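Local coordinates for protein CooJ (Rhodospirillum rubrum, PDB 6HK5) that binds nickel through this N-terminal helical part and probably acts as a nickel chaperone in carbon monoxide dehydrogenase maturation, at residues 19-22 / 23-26; 52-55 / 56-59. One frame throughout, in Å; residues are numbered along the deposited sequence.

In the fold
From the N terminus, helix 5-35 carries contact 1 (residues 19-26) near its middle; a short connection leads into helix 42-67, which returns antiparallel and carries contact 2 (residues 52-59). The two contacts follow in series, neither nested nor crossing, and each closes single helical turns instead of a long loop. Their centres lie about 12 Å apart, one on each arm of the hairpin, and side chains link the arms: Glu24 OE1 forms a salt bridge with Arg58 NH2 (2.6 Å), while Leu20 packs against Arg58 and Val23 against Met54. Contact 1 bears the nickel ligands on its other side, and both contacts touch a second subunit.

Contact 1 of 2, residues 19-22 / 23-26; sequences FLDH and VEGH. With NI (nickel (II) ion), chain I.
His22 turns CG anti to its backbone N (chi1 -172°), whereas His26, one helical turn later, places CG beside its own N (chi1 -66°); the pair of torsions brings both NE2 atoms to one nickel ion. The metal lies 2.1 Å from His22 NE2 and 2.0 Å from His26 NE2. These two nitrogens stand 2.9 Å apart, as neighbours in the coordination sphere. The edge of the His26 ring is directed at the His22 face in an offset edge-to-face pair, with planes at 87°. His18 and His22 of the second subunit and Glu29 of the third complete the six ligand atoms. A hydrogen bond from His26 ND1 to Glu29 of the same chain probably steadies the ring. Beside them, Val23 CG1 makes a CH-pi contact over one Phe19 face, offset toward the rim, 3.6 Å from Phe19 CZ. Glu24 extends past Leu20 O to bind Arg58 through OE1. Its OE2 is 4.1 Å from Asp21 OD1, a like-charge approach probably eased by Arg58 or a cation; both acids are calcium-binding residues, though no calcium is bound to this chain here. The i, i+4 histidine pair supplies two of six nickel ligand atoms, the other four coming from two further subunits.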
loop_
_atom_site.group_PDB
_atom_site.type_symbol
_atom_site.label_atom_id
_atom_site.label_comp_id
_atom_site.label_asym_id
_atom_site.label_seq_id
_atom_site.Cartn_x
_atom_site.Cartn_y
_atom_site.Cartn_z
ATOM N N PHE A 19 -3.750 6.002 -6.180
ATOM C CA PHE A 19 -2.904 6.333 -5.037
ATOM C C PHE A 19 -2.953 7.818 -4.727
ATOM O O PHE A 19 -2.999 8.217 -3.556
ATOM C CB PHE A 19 -1.466 5.906 -5.312
ATOM C CG PHE A 19 -0.487 6.349 -4.255
ATOM C CD1 PHE A 19 -0.257 5.569 -3.136
ATOM C CD2 PHE A 19 0.203 7.547 -4.378
ATOM C CE1 PHE A 19 0.648 5.976 -2.156
ATOM C CE2 PHE A 19 1.107 7.964 -3.410
ATOM C CZ PHE A 19 1.330 7.177 -2.296
ATOM N N LEU A 20 -2.906 8.654 -5.761
ATOM C CA LEU A 20 -2.996 10.095 -5.549
ATOM C C LEU A 20 -4.355 10.469 -4.960
ATOM O O LEU A 20 -4.434 11.228 -3.988
ATOM C CB LEU A 20 -2.733 10.835 -6.865
ATOM C CG LEU A 20 -1.249 11.013 -7.224
ATOM C CD1 LEU A 20 -1.048 11.427 -8.682
ATOM C CD2 LEU A 20 -0.614 12.048 -6.309
ATOM N N ASP A 21 -5.434 9.908 -5.519
ATOM C CA ASP A 21 -6.750 10.066 -4.906
ATOM C C ASP A 21 -6.743 9.596 -3.454
ATOM O O ASP A 21 -7.264 10.279 -2.568
ATOM C CB ASP A 21 -7.810 9.302 -5.710
ATOM C CG ASP A 21 -8.277 10.067 -6.950
ATOM O OD1 ASP A 21 -8.125 11.314 -6.991
ATOM O OD2 ASP A 21 -8.812 9.421 -7.882
ATOM N N HIS A 22 -6.118 8.448 -3.179
ATOM C CA HIS A 22 -6.187 7.905 -1.825
ATOM C C HIS A 22 -5.471 8.810 -0.826
ATOM O O HIS A 22 -6.048 9.180 0.204
ATOM C CB HIS A 22 -5.621 6.480 -1.788
ATOM C CG HIS A 22 -5.830 5.787 -0.474
ATOM N ND1 HIS A 22 -7.077 5.418 -0.014
ATOM C CD2 HIS A 22 -4.951 5.403 0.480
ATOM C CE1 HIS A 22 -6.959 4.844 1.169
ATOM N NE2 HIS A 22 -5.677 4.820 1.491
ATOM N N VAL A 23 -4.218 9.189 -1.106
ATOM C CA VAL A 23 -3.476 9.965 -0.119
ATOM C C VAL A 23 -4.020 11.379 0.041
ATOM O O VAL A 23 -3.827 11.990 1.095
ATOM C CB VAL A 23 -1.982 10.023 -0.460
ATOM C CG1 VAL A 23 -1.408 8.608 -0.507
ATOM C CG2 VAL A 23 -1.768 10.760 -1.775
ATOM N N GLU A 24 -4.695 11.920 -0.971
ATOM C CA GLU A 24 -5.325 13.224 -0.798
ATOM C C GLU A 24 -6.447 13.148 0.221
ATOM O O GLU A 24 -6.689 14.114 0.950
ATOM C CB GLU A 24 -5.822 13.756 -2.138
ATOM C CG GLU A 24 -4.707 14.423 -2.918
ATOM C CD GLU A 24 -4.958 14.497 -4.417
ATOM O OE1 GLU A 24 -4.026 14.911 -5.155
ATOM O OE2 GLU A 24 -6.079 14.150 -4.852
ATOM N N GLY A 25 -7.115 12.001 0.319
ATOM C CA GLY A 25 -8.059 11.818 1.408
ATOM C C GLY A 25 -7.393 11.888 2.768
ATOM O O GLY A 25 -7.876 12.586 3.665
ATOM N N HIS A 26 -6.249 11.198 2.928
ATOM C CA HIS A 26 -5.530 11.209 4.207
ATOM C C HIS A 26 -4.937 12.581 4.530
ATOM O O HIS A 26 -4.850 12.970 5.706
ATOM C CB HIS A 26 -4.392 10.176 4.215
ATOM C CG HIS A 26 -4.841 8.742 4.147
ATOM N ND1 HIS A 26 -5.816 8.222 4.967
ATOM C CD2 HIS A 26 -4.372 7.697 3.413
ATOM C CE1 HIS A 26 -5.971 6.933 4.704
ATOM N NE2 HIS A 26 -5.105 6.592 3.763
HETATM NI NI NI I . -4.634 4.643 3.357
#

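Contact 2 of 2, residues 52-55 / 56-59; sequences ADMA and VARA
Ala55 and Val56 straddle the junction of this helical turn: Val56 N donates to Ala52 O at 3.1 Å, and Ala55 O accepts from Ala59 N, also at 3.1 Å. Val56 has CG1 anti to its backbone N (chi1 -174°), which leaves CG2 beside that N and lays it back along the helix, 3.4 Å from Ala52 O. Its CB approaches Asp53 O at the same time, and thus the base of the branch rests on the carbonyls of the preceding turn. Met54, a selenomethionine, folds back at each side-chain torsion and puts SE 4.2 Å from Ala57 CB, an apolar touch between buried groups three residues apart. The surroundings identify the motif: helix 42-67 is the second arm of an antiparallel helical hairpin, and Met54 leans on Met27 of helix 5-35 as well as on Phe19 of the second subunit. Ala57 packs on Met54 of that subunit, so Ala57 lies at the interface with it. Nearby, Asp53 OD2 is hydrogen-bonded to Ser60 OG of the second subunit, and Val56 packs on Asp53 of the same partner. Toward the first arm lies Arg58. The aliphatic part of its chain passes over the carbonyl of Met54, one turn earlier, CG lying 3.1 Å from Met54 O, the same oxygen that receives Arg58 N at 2.8 Å. A bend at chi3 (57°) then swings the guanidinium back, with its edge near Ala55 CA, which lies 4.2 Å from Arg58 NH1. The charged end is engaged by Glu24 OE1 through NH2, and the chain beneath it also packs on Met27.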
loop_
_atom_site.group_PDB
_atom_site.type_symbol
_atom_site.label_atom_id
_atom_site.label_comp_id
_atom_site.label_asym_id
_atom_site.label_seq_id
_atom_site.Cartn_x
_atom_site.Cartn_y
_atom_site.Cartn_z
ATOM N N ALA A 52 3.049 19.618 3.745
ATOM C CA ALA A 52 3.590 20.407 2.652
ATOM C C ALA A 52 4.466 19.544 1.750
ATOM O O ALA A 52 4.342 19.587 0.521
ATOM C CB ALA A 52 4.372 21.593 3.212
ATOM N N ASP A 53 5.357 18.750 2.351
ATOM C CA ASP A 53 6.218 17.874 1.568
ATOM C C ASP A 53 5.399 16.878 0.753
ATOM O O ASP A 53 5.787 16.523 -0.368
ATOM C CB ASP A 53 7.226 17.170 2.496
ATOM C CG ASP A 53 8.228 18.163 3.142
ATOM O OD1 ASP A 53 8.300 19.311 2.662
ATOM O OD2 ASP A 53 8.947 17.814 4.119
HETATM N N MSE A 54 4.237 16.470 1.254
HETATM C CA MSE A 54 3.355 15.597 0.487
HETATM C C MSE A 54 2.754 16.305 -0.715
HETATM O O MSE A 54 2.586 15.698 -1.767
HETATM C CB MSE A 54 2.240 15.043 1.375
HETATM C CG MSE A 54 2.626 13.759 2.064
HETATM SE SE MSE A 54 3.460 12.508 0.786
HETATM C CE MSE A 54 1.971 12.195 -0.450
ATOM N N ALA A 55 2.422 17.591 -0.552
ATOM C CA ALA A 55 1.962 18.379 -1.690
ATOM C C ALA A 55 3.031 18.468 -2.781
ATOM O O ALA A 55 2.720 18.415 -3.980
ATOM C CB ALA A 55 1.553 19.774 -1.223
ATOM N N VAL A 56 4.297 18.621 -2.392
ATOM C CA VAL A 56 5.378 18.548 -3.374
ATOM C C VAL A 56 5.377 17.193 -4.064
ATOM O O VAL A 56 5.462 17.097 -5.297
ATOM C CB VAL A 56 6.735 18.834 -2.714
ATOM C CG1 VAL A 56 7.846 18.909 -3.813
ATOM C CG2 VAL A 56 6.658 20.120 -1.898
ATOM N N ALA A 57 5.274 16.117 -3.282
ATOM C CA ALA A 57 5.291 14.799 -3.899
ATOM C C ALA A 57 4.116 14.644 -4.858
ATOM O O ALA A 57 4.268 14.078 -5.944
ATOM C CB ALA A 57 5.295 13.711 -2.826
ATOM N N ARG A 58 2.956 15.204 -4.510
ATOM C CA ARG A 58 1.802 15.120 -5.396
ATOM C C ARG A 58 2.078 15.789 -6.732
ATOM O O ARG A 58 1.783 15.230 -7.794
ATOM C CB ARG A 58 0.585 15.746 -4.729
ATOM C CG ARG A 58 0.149 14.987 -3.523
ATOM C CD ARG A 58 -0.887 15.758 -2.771
ATOM N NE ARG A 58 -2.034 16.060 -3.612
ATOM C CZ ARG A 58 -2.457 17.287 -3.888
ATOM N NH1 ARG A 58 -1.826 18.349 -3.386
ATOM N NH2 ARG A 58 -3.524 17.440 -4.660
ATOM N N ALA A 59 2.607 17.008 -6.698
ATOM C CA ALA A 59 3.013 17.673 -7.929
ATOM C C ALA A 59 3.942 16.788 -8.763
ATOM O O ALA A 59 3.712 16.580 -9.959
ATOM C CB ALA A 59 3.699 19.002 -7.595
#